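Local coordinates for protein aminopentol aminotransferase (PDB 6HBS) that transfers the amino group of aminopentol (hydrolysed fumonisin B1) to pyruvate with pyridoxal 5'-phosphate as cofactor, a step in fumonisin degradation, at residues V232-R237 with D241-H246; V103-H108 with R303-T308; A206-E211 with T245-E250. All blocks are in the same frame, centred on the assembly; numbering follows the deposited sequence.

Contact 1 of 3, residues V232-R237 with D241-H246; sequences VRAGFR and DCSWTH. With PLP (pyridoxal-5'-phosphate), chain C.
In the cofactor-binding loop between strand 226-230 and strand 253-256, A234 and S243 meet where the chain doubles back on itself. Two turns face each other. In 234-237, R237 N bonds to A234 O at 3.0 Å and the backbone angles are those of a type II turn, with F236 at positive phi (73°). In 242-245 the turn is type I, closed by T245 N to C242 O. No direct hydrogen bond crosses: S243 OG lies against the A234 backbone and 3.9 Å from A234 CB. A water bridges instead, accepting from F236 N and donating to D241 O and, at 2.7 Å, to S243 OG. S243 OG also hydrogen-bonds D231 OD1, which gives the hydroxyl two partners. Just upstream, V232 lies over one face of the pyridoxal ring, its CG1 3.6 Å from PLP C4. R233 reaches the ring oxygen from the side: the chain leaves with CG anti to N (chi1 -156°), bends at chi3, and brings NE within 2.8 Å of PLP O3 in an almost straight bond (171°). O3 lies in the guanidinium plane, at its edge, with NH2 adding only a weak bond; N377 takes NH1. The arginine would probably stabilise negative charge on O3. F236 packs its ring against L302 and I305 of helix 292-307. A valine over the cofactor ring, following the aspartate of the pocket, D230, at the end of a central strand, is typical of fold-type I aminotransferases, to which class III belongs.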
loop_
_atom_site.group_PDB
_atom_site.type_symbol
_atom_site.label_atom_id
_atom_site.label_comp_id
_atom_site.label_asym_id
_atom_site.label_seq_id
_atom_site.Cartn_x
_atom_site.Cartn_y
_atom_site.Cartn_z
ATOM N N VAL A 232 -13.844 1.206 -5.009
ATOM C CA VAL A 232 -12.595 1.955 -4.855
ATOM C C VAL A 232 -12.634 3.220 -5.733
ATOM O O VAL A 232 -12.126 4.289 -5.328
ATOM C CB VAL A 232 -11.367 1.066 -5.152
ATOM C CG1 VAL A 232 -10.103 1.913 -5.299
ATOM C CG2 VAL A 232 -11.185 0.015 -4.069
ATOM N N ARG A 233 -13.166 3.083 -6.957
ATOM C CA ARG A 233 -13.190 4.152 -7.907
ATOM C C ARG A 233 -14.409 5.072 -7.724
ATOM O O ARG A 233 -14.266 6.326 -7.765
ATOM C CB ARG A 233 -13.137 3.656 -9.350
ATOM C CG ARG A 233 -12.588 4.732 -10.278
ATOM C CD ARG A 233 -12.505 4.337 -11.735
ATOM N NE ARG A 233 -11.564 3.250 -11.948
ATOM C CZ ARG A 233 -11.215 2.756 -13.133
ATOM N NH1 ARG A 233 -11.493 3.426 -14.243
ATOM N NH2 ARG A 233 -10.547 1.610 -13.198
ATOM N N ALA A 234 -15.601 4.486 -7.591
ATOM C CA ALA A 234 -16.866 5.273 -7.608
ATOM C C ALA A 234 -17.317 5.710 -6.203
ATOM O O ALA A 234 -18.203 6.549 -6.081
ATOM C CB ALA A 234 -17.943 4.452 -8.281
ATOM N N GLY A 235 -16.736 5.119 -5.146
ATOM C CA GLY A 235 -17.202 5.361 -3.813
ATOM C C GLY A 235 -17.204 6.864 -3.501
ATOM O O GLY A 235 -16.257 7.577 -3.820
ATOM N N PHE A 236 -18.347 7.328 -2.992
ATOM C CA PHE A 236 -18.629 8.678 -2.536
ATOM C C PHE A 236 -18.787 9.684 -3.678
ATOM O O PHE A 236 -19.019 10.867 -3.398
ATOM C CB PHE A 236 -17.585 9.175 -1.533
ATOM C CG PHE A 236 -17.601 8.343 -0.290
ATOM C CD1 PHE A 236 -18.766 8.202 0.427
ATOM C CD2 PHE A 236 -16.450 7.725 0.174
ATOM C CE1 PHE A 236 -18.784 7.451 1.585
ATOM C CE2 PHE A 236 -16.477 6.990 1.348
ATOM C CZ PHE A 236 -17.634 6.853 2.043
ATOM N N ARG A 237 -18.736 9.241 -4.934
ATOM C CA ARG A 237 -19.159 10.108 -6.035
ATOM C C ARG A 237 -20.519 9.631 -6.610
ATOM O O ARG A 237 -21.122 10.322 -7.426
ATOM C CB ARG A 237 -18.064 10.217 -7.099
ATOM C CG ARG A 237 -16.972 11.233 -6.801
ATOM C CD ARG A 237 -16.060 11.371 -8.000
ATOM N NE ARG A 237 -14.978 12.292 -7.771
ATOM C CZ ARG A 237 -13.803 11.955 -7.235
ATOM N NH1 ARG A 237 -13.632 10.719 -6.779
ATOM N NH2 ARG A 237 -12.821 12.850 -7.163
ATOM N N ASP A 241 -23.086 6.268 0.575
ATOM C CA ASP A 241 -23.059 4.877 0.948
ATOM C C ASP A 241 -22.554 4.115 -0.290
ATOM O O ASP A 241 -22.158 4.730 -1.295
ATOM C CB ASP A 241 -24.446 4.498 1.491
ATOM C CG ASP A 241 -24.548 3.208 2.290
ATOM O OD1 ASP A 241 -23.666 2.336 2.179
ATOM O OD2 ASP A 241 -25.508 3.087 3.047
ATOM N N CYS A 242 -22.520 2.789 -0.197
ATOM C CA CYS A 242 -22.139 1.940 -1.283
ATOM C C CYS A 242 -22.913 2.386 -2.532
ATOM O O CYS A 242 -24.098 2.707 -2.438
ATOM C CB CYS A 242 -22.446 0.493 -0.946
ATOM S SG CYS A 242 -22.006 -0.686 -2.255
ATOM N N SER A 243 -22.235 2.400 -3.678
ATOM C CA SER A 243 -22.772 2.943 -4.899
ATOM C C SER A 243 -23.974 2.134 -5.425
ATOM O O SER A 243 -24.578 2.589 -6.369
ATOM C CB SER A 243 -21.702 3.010 -5.936
ATOM O OG SER A 243 -20.625 3.842 -5.512
ATOM N N TRP A 244 -24.250 0.926 -4.901
ATOM C CA TRP A 244 -25.467 0.170 -5.268
ATOM C C TRP A 244 -26.661 0.467 -4.356
ATOM O O TRP A 244 -27.692 -0.201 -4.479
ATOM C CB TRP A 244 -25.186 -1.339 -5.357
ATOM C CG TRP A 244 -24.678 -1.718 -6.717
ATOM C CD1 TRP A 244 -24.351 -0.874 -7.746
ATOM C CD2 TRP A 244 -24.488 -3.048 -7.218
ATOM N NE1 TRP A 244 -23.961 -1.591 -8.847
ATOM C CE2 TRP A 244 -24.022 -2.926 -8.550
ATOM C CE3 TRP A 244 -24.659 -4.318 -6.669
ATOM C CZ2 TRP A 244 -23.722 -4.033 -9.338
ATOM C CZ3 TRP A 244 -24.352 -5.410 -7.452
ATOM C CH2 TRP A 244 -23.878 -5.264 -8.757
ATOM N N THR A 245 -26.549 1.460 -3.468
ATOM C CA THR A 245 -27.640 1.791 -2.556
ATOM C C THR A 245 -28.927 2.123 -3.322
ATOM O O THR A 245 -29.972 1.625 -2.951
ATOM C CB THR A 245 -27.336 3.011 -1.678
ATOM O OG1 THR A 245 -26.087 2.795 -1.013
ATOM C CG2 THR A 245 -28.420 3.219 -0.646
ATOM N N HIS A 246 -28.831 2.947 -4.371
ATOM C CA HIS A 246 -29.994 3.395 -5.174
ATOM C C HIS A 246 -30.628 2.258 -6.007
ATOM O O HIS A 246 -31.718 2.437 -6.515
ATOM C CB HIS A 246 -29.619 4.611 -6.041
ATOM C CG HIS A 246 -29.459 5.900 -5.280
ATOM N ND1 HIS A 246 -28.301 6.683 -5.353
ATOM C CD2 HIS A 246 -30.304 6.567 -4.456
ATOM C CE1 HIS A 246 -28.447 7.759 -4.604
ATOM N NE2 HIS A 246 -29.666 7.712 -4.045
HETATM N N1 PLP C . -10.462 -1.267 -7.888
HETATM C C2 PLP C . -10.893 -0.278 -8.701
HETATM C C2A PLP C . -12.303 -0.260 -9.241
HETATM C C3 PLP C . -9.997 0.834 -9.003
HETATM O O3 PLP C . -10.399 1.846 -9.801
HETATM C C4 PLP C . -8.636 0.843 -8.419
HETATM C C4A PLP C . -7.757 2.000 -8.734
HETATM C C5 PLP C . -8.264 -0.343 -7.592
HETATM C C6 PLP C . -9.221 -1.321 -7.355
HETATM C C5A PLP C . -6.890 -0.490 -6.939
HETATM O O4P PLP C . -6.587 0.633 -6.074
HETATM P P PLP C . -5.017 0.972 -5.953
HETATM O O1P PLP C . -4.549 1.491 -7.237
HETATM O O2P PLP C . -4.366 -0.348 -5.653
HETATM O O3P PLP C . -5.037 1.992 -4.835
HETATM O O HOH W 1 -20.835 5.712 -3.513
#

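Contact 2 of 3, residues V103-H108 with R303-T308; sequences VGMVRH and RIIRET. With MG (magnesium ion), chain D.
M105 and R306 bring two helix C-termini together, their CA atoms 8.1 Å apart: helix 94-105 ends at M105, and V106 is already out of helical geometry, while helix 292-307 runs out one residue before T308. The first end is a magnesium site built on main-chain carbonyls at a helix C-terminus. V103 O, at 2.2 Å, and V106 O bind a magnesium ion that A109 O and two waters also coordinate, and one of these waters donates to G104 O. On the other flank M105 reaches across to the second helix, crossing the side chains of I305 and R306 at about a right angle. The bend at its end (chi3 74°) turns the methyl toward the helix, so that CE meets I305 CG2 at 3.6 Å. SD lies at the guanidinium edge of R306, in its plane, and receives a weak hydrogen bond from NH2 (3.4 Å, 154°). The aliphatic part of R306 adds to the packing, CD resting 3.8 Å from M105 CG, and R303 CA sits above one face of the guanidinium, toward its rim. Putting an alanine at M105 would probably open a gap beside I305 CG2 and leave R306 NH2 without its sulfur partner. R303 and E307 pair one helical turn apart through NH1 and OE1 at 3.0 Å. The last turn is tied by T308 OG1, which donates to I304 O at 2.6 Å from above the carbonyl plane.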
loop_
_atom_site.group_PDB
_atom_site.type_symbol
_atom_site.label_atom_id
_atom_site.label_comp_id
_atom_site.label_asym_id
_atom_site.label_seq_id
_atom_site.Cartn_x
_atom_site.Cartn_y
_atom_site.Cartn_z
ATOM N N VAL A 103 -18.369 2.329 9.414
ATOM C CA VAL A 103 -19.377 1.310 9.579
ATOM C C VAL A 103 -20.766 1.955 9.744
ATOM O O VAL A 103 -21.774 1.424 9.205
ATOM C CB VAL A 103 -19.076 0.397 10.777
ATOM C CG1 VAL A 103 -20.291 -0.410 11.193
ATOM C CG2 VAL A 103 -17.898 -0.517 10.500
ATOM N N GLY A 104 -20.834 3.081 10.463
ATOM C CA GLY A 104 -22.088 3.775 10.622
ATOM C C GLY A 104 -22.653 4.281 9.291
ATOM O O GLY A 104 -23.845 4.377 9.155
ATOM N N MET A 105 -21.796 4.642 8.327
ATOM C CA MET A 105 -22.235 5.272 7.075
ATOM C C MET A 105 -22.680 4.228 6.042
ATOM O O MET A 105 -23.423 4.565 5.158
ATOM C CB MET A 105 -21.111 6.118 6.464
ATOM C CG MET A 105 -20.876 7.425 7.225
ATOM S SD MET A 105 -19.331 8.259 6.782
ATOM C CE MET A 105 -19.752 8.919 5.167
ATOM N N VAL A 106 -22.173 2.993 6.137
ATOM C CA VAL A 106 -22.353 1.943 5.124
ATOM C C VAL A 106 -23.373 0.931 5.665
ATOM O O VAL A 106 -23.084 0.146 6.578
ATOM C CB VAL A 106 -20.996 1.309 4.741
ATOM C CG1 VAL A 106 -21.104 0.189 3.702
ATOM C CG2 VAL A 106 -20.030 2.366 4.266
ATOM N N ARG A 107 -24.607 0.984 5.130
ATOM C CA ARG A 107 -25.741 0.192 5.649
ATOM C C ARG A 107 -25.441 -1.313 5.704
ATOM O O ARG A 107 -25.839 -1.966 6.633
ATOM C CB ARG A 107 -27.017 0.400 4.822
ATOM C CG ARG A 107 -27.794 1.660 5.181
ATOM C CD ARG A 107 -29.145 1.739 4.474
ATOM N NE ARG A 107 -29.823 0.440 4.460
ATOM C CZ ARG A 107 -30.634 -0.021 5.417
ATOM N NH1 ARG A 107 -31.003 0.763 6.418
ATOM N NH2 ARG A 107 -31.071 -1.270 5.368
ATOM N N HIS A 108 -24.755 -1.880 4.707
ATOM C CA HIS A 108 -24.515 -3.318 4.684
ATOM C C HIS A 108 -23.500 -3.760 5.743
ATOM O O HIS A 108 -23.389 -4.927 6.014
ATOM C CB HIS A 108 -24.069 -3.765 3.279
ATOM C CG HIS A 108 -22.611 -3.641 3.009
ATOM N ND1 HIS A 108 -21.726 -4.641 3.351
ATOM C CD2 HIS A 108 -21.897 -2.715 2.332
ATOM C CE1 HIS A 108 -20.512 -4.290 2.967
ATOM N NE2 HIS A 108 -20.584 -3.117 2.346
ATOM N N ARG A 303 -16.667 13.083 7.667
ATOM C CA ARG A 303 -17.583 14.042 8.319
ATOM C C ARG A 303 -18.145 15.010 7.260
ATOM O O ARG A 303 -19.336 15.306 7.215
ATOM C CB ARG A 303 -16.901 14.795 9.479
ATOM C CG ARG A 303 -17.819 15.775 10.216
ATOM C CD ARG A 303 -17.127 16.893 10.981
ATOM N NE ARG A 303 -16.269 17.772 10.176
ATOM C CZ ARG A 303 -16.699 18.740 9.386
ATOM N NH1 ARG A 303 -17.994 18.949 9.233
ATOM N NH2 ARG A 303 -15.835 19.490 8.733
ATOM N N ILE A 304 -17.269 15.540 6.422
ATOM C CA ILE A 304 -17.661 16.435 5.382
ATOM C C ILE A 304 -18.644 15.751 4.416
ATOM O O ILE A 304 -19.608 16.389 3.967
ATOM C CB ILE A 304 -16.428 17.002 4.686
ATOM C CG1 ILE A 304 -15.652 17.911 5.646
ATOM C CG2 ILE A 304 -16.796 17.718 3.399
ATOM C CD1 ILE A 304 -14.369 18.395 5.115
ATOM N N ILE A 305 -18.435 14.458 4.133
ATOM C CA ILE A 305 -19.307 13.707 3.237
ATOM C C ILE A 305 -20.704 13.639 3.861
ATOM O O ILE A 305 -21.692 13.815 3.168
ATOM C CB ILE A 305 -18.723 12.310 2.922
ATOM C CG1 ILE A 305 -17.519 12.394 1.976
ATOM C CG2 ILE A 305 -19.785 11.338 2.442
ATOM C CD1 ILE A 305 -16.759 11.069 1.818
ATOM N N ARG A 306 -20.777 13.384 5.172
ATOM C CA ARG A 306 -22.038 13.282 5.837
ATOM C C ARG A 306 -22.707 14.657 5.957
ATOM O O ARG A 306 -23.898 14.690 5.901
ATOM C CB ARG A 306 -21.949 12.725 7.264
ATOM C CG ARG A 306 -21.376 11.327 7.404
ATOM C CD ARG A 306 -21.586 10.759 8.798
ATOM N NE ARG A 306 -20.835 11.521 9.781
ATOM C CZ ARG A 306 -19.524 11.410 9.991
ATOM N NH1 ARG A 306 -18.935 12.190 10.879
ATOM N NH2 ARG A 306 -18.822 10.486 9.365
ATOM N N GLU A 307 -21.955 15.749 6.166
ATOM C CA GLU A 307 -22.515 16.980 6.722
ATOM C C GLU A 307 -22.668 18.112 5.701
ATOM O O GLU A 307 -23.238 19.148 6.053
ATOM C CB GLU A 307 -21.702 17.485 7.925
ATOM C CG GLU A 307 -21.997 16.654 9.161
ATOM C CD GLU A 307 -21.271 16.986 10.445
ATOM O OE1 GLU A 307 -20.524 17.949 10.478
ATOM O OE2 GLU A 307 -21.435 16.222 11.381
ATOM N N THR A 308 -22.180 17.941 4.476
ATOM C CA THR A 308 -22.134 19.012 3.502
ATOM C C THR A 308 -22.734 18.518 2.188
ATOM O O THR A 308 -22.820 17.300 1.966
ATOM C CB THR A 308 -20.707 19.525 3.255
ATOM O OG1 THR A 308 -20.006 18.516 2.518
ATOM C CG2 THR A 308 -19.951 19.884 4.521
HETATM MG MG MG D . -23.381 -0.085 8.924
HETATM O O HOH W 2 -24.913 1.755 8.694
HETATM O O HOH W 3 -23.852 -0.276 11.309
#

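Contact 3 of 3, residues A206-E211 with T245-E250; sequences ALAQLE and THLGIE
G248 N donates to T245 O at 3.0 Å, closing the 3-10 turn that presents L247 to A208 and L210. G248 then takes a positive phi (67°), which redirects the chain toward I249 and strand 253-256. Opposite lies the start of helix 210-223, with Q209 at the N-cap position; the backbones come nearest at L210 and L247, whose CA atoms are 6.4 Å apart. No hydrogen bond joins the two segments, and the contact is made by aliphatic carbons. L247 points toward 206-211, its CG beside its own backbone N (chi1 -62°), and the extended second torsion carries CD1 on to A208 CB at 4.0 Å. L210 comes in differently: CG is anti to its backbone N (chi1 -173°), and a bend at chi2 sends one methyl across. That methyl, CD1, settles near the backbone of L247, 3.8 Å from L247 O and 4.2 Å from L247 CB. L247 is thus met at its branch end by the alanine and at its root by the leucine. Beyond the two segments, A208 also rests on Y172 and W244, while L247 and I249 both touch A213 one turn further along the helix. N173 holds the approach to the helix by bonding L207 O and Q209 N, and R217 NH1 reaches E250 O. Helix 210-223 is the connection of a beta-alpha-beta crossover, joining the neighbouring parallel strands 189-194 and 226-230, and the loop 245-250 covers its first turn. With nothing but van der Waals contact between the two segments, the fit rests on the shapes of A208, L210 and L247, while the polar bonds that fix the backbones lie within the turn or outside the pair.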
loop_
_atom_site.group_PDB
_atom_site.type_symbol
_atom_site.label_atom_id
_atom_site.label_comp_id
_atom_site.label_asym_id
_atom_site.label_seq_id
_atom_site.Cartn_x
_atom_site.Cartn_y
_atom_site.Cartn_z
ATOM N N ALA A 206 -21.157 2.517 -18.745
ATOM C CA ALA A 206 -22.535 2.137 -18.661
ATOM C C ALA A 206 -22.918 1.970 -17.197
ATOM O O ALA A 206 -22.148 1.357 -16.428
ATOM C CB ALA A 206 -22.736 0.852 -19.425
ATOM N N LEU A 207 -24.104 2.471 -16.837
ATOM C CA LEU A 207 -24.669 2.275 -15.519
ATOM C C LEU A 207 -25.007 0.789 -15.304
ATOM O O LEU A 207 -25.261 0.044 -16.279
ATOM C CB LEU A 207 -25.928 3.128 -15.379
ATOM C CG LEU A 207 -25.754 4.628 -15.635
ATOM C CD1 LEU A 207 -27.048 5.363 -15.353
ATOM C CD2 LEU A 207 -24.629 5.220 -14.816
ATOM N N ALA A 208 -25.013 0.350 -14.032
ATOM C CA ALA A 208 -25.391 -1.040 -13.716
ATOM C C ALA A 208 -26.881 -1.185 -13.992
ATOM O O ALA A 208 -27.658 -0.273 -13.672
ATOM C CB ALA A 208 -25.099 -1.421 -12.289
ATOM N N GLN A 209 -27.238 -2.321 -14.582
ATOM C CA GLN A 209 -28.611 -2.654 -14.846
ATOM C C GLN A 209 -29.148 -3.370 -13.609
ATOM O O GLN A 209 -28.493 -4.226 -13.020
ATOM C CB GLN A 209 -28.738 -3.506 -16.111
ATOM C CG GLN A 209 -28.566 -2.703 -17.393
ATOM C CD GLN A 209 -28.212 -3.525 -18.610
ATOM O OE1 GLN A 209 -28.486 -4.725 -18.705
ATOM N NE2 GLN A 209 -27.605 -2.859 -19.585
ATOM N N LEU A 210 -30.382 -3.015 -13.258
ATOM C CA LEU A 210 -31.058 -3.546 -12.119
ATOM C C LEU A 210 -31.103 -5.079 -12.193
ATOM O O LEU A 210 -30.846 -5.753 -11.207
ATOM C CB LEU A 210 -32.454 -2.923 -12.118
ATOM C CG LEU A 210 -33.314 -3.212 -10.898
ATOM C CD1 LEU A 210 -32.556 -2.926 -9.610
ATOM C CD2 LEU A 210 -34.609 -2.406 -10.969
ATOM N N GLU A 211 -31.423 -5.641 -13.365
ATOM C CA GLU A 211 -31.618 -7.073 -13.430
ATOM C C GLU A 211 -30.268 -7.746 -13.169
ATOM O O GLU A 211 -30.227 -8.811 -12.559
ATOM C CB GLU A 211 -32.270 -7.528 -14.742
ATOM C CG GLU A 211 -33.473 -8.435 -14.502
ATOM C CD GLU A 211 -34.429 -7.948 -13.412
ATOM O OE1 GLU A 211 -34.545 -8.634 -12.373
ATOM O OE2 GLU A 211 -35.030 -6.863 -13.575
ATOM N N THR A 245 -26.549 1.460 -3.468
ATOM C CA THR A 245 -27.640 1.791 -2.556
ATOM C C THR A 245 -28.927 2.123 -3.322
ATOM O O THR A 245 -29.972 1.625 -2.951
ATOM C CB THR A 245 -27.336 3.011 -1.678
ATOM O OG1 THR A 245 -26.087 2.795 -1.013
ATOM C CG2 THR A 245 -28.420 3.219 -0.646
ATOM N N HIS A 246 -28.831 2.947 -4.371
ATOM C CA HIS A 246 -29.994 3.395 -5.174
ATOM C C HIS A 246 -30.628 2.258 -6.007
ATOM O O HIS A 246 -31.718 2.437 -6.515
ATOM C CB HIS A 246 -29.619 4.611 -6.041
ATOM C CG HIS A 246 -29.459 5.900 -5.280
ATOM N ND1 HIS A 246 -28.301 6.683 -5.353
ATOM C CD2 HIS A 246 -30.304 6.567 -4.456
ATOM C CE1 HIS A 246 -28.447 7.759 -4.604
ATOM N NE2 HIS A 246 -29.666 7.712 -4.045
ATOM N N LEU A 247 -29.979 1.095 -6.129
ATOM C CA LEU A 247 -30.570 -0.124 -6.735
ATOM C C LEU A 247 -31.258 -1.004 -5.684
ATOM O O LEU A 247 -31.806 -2.036 -6.040
ATOM C CB LEU A 247 -29.486 -0.940 -7.457
ATOM C CG LEU A 247 -28.793 -0.251 -8.633
ATOM C CD1 LEU A 247 -27.904 -1.226 -9.382
ATOM C CD2 LEU A 247 -29.804 0.368 -9.591
ATOM N N GLY A 248 -31.170 -0.656 -4.396
ATOM C CA GLY A 248 -31.712 -1.506 -3.319
ATOM C C GLY A 248 -30.967 -2.832 -3.174
ATOM O O GLY A 248 -31.503 -3.782 -2.637
ATOM N N ILE A 249 -29.701 -2.890 -3.606
ATOM C CA ILE A 249 -28.918 -4.120 -3.517
ATOM C C ILE A 249 -27.722 -3.865 -2.597
ATOM O O ILE A 249 -26.874 -3.045 -2.943
ATOM C CB ILE A 249 -28.457 -4.599 -4.907
ATOM C CG1 ILE A 249 -29.639 -4.863 -5.839
ATOM C CG2 ILE A 249 -27.560 -5.825 -4.772
ATOM C CD1 ILE A 249 -30.467 -6.057 -5.438
ATOM N N GLU A 250 -27.669 -4.601 -1.477
ATOM C CA GLU A 250 -26.571 -4.518 -0.509
ATOM C C GLU A 250 -25.608 -5.680 -0.702
ATOM O O GLU A 250 -25.984 -6.849 -0.675
ATOM C CB GLU A 250 -27.089 -4.499 0.927
ATOM C CG GLU A 250 -27.869 -3.247 1.257
ATOM C CD GLU A 250 -28.348 -3.151 2.695
ATOM O OE1 GLU A 250 -29.131 -2.232 2.992
ATOM O OE2 GLU A 250 -27.918 -3.973 3.522
#

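From the N terminus, 103-108 at the end of helix 94-105 comes first, and its partner 303-308 is the last segment, so contact 2 closes the widest loop and encloses the other two. Inside it, contact 3 joins 206-211 to 245-250 around the return from helix 210-223 through strand 226-230. Contact 1 is a short local closure, 232-237 on 241-246, which shares T245 and H246 with contact 3. The loop before strand 253-256 links all three: D241 OD2 probably bonds R107 N (3.1 Å), E250 forms a salt bridge with R107, and W244 CB packs on I249 O. Cofactor loop, crossover helix and two helix ends are thereby joined.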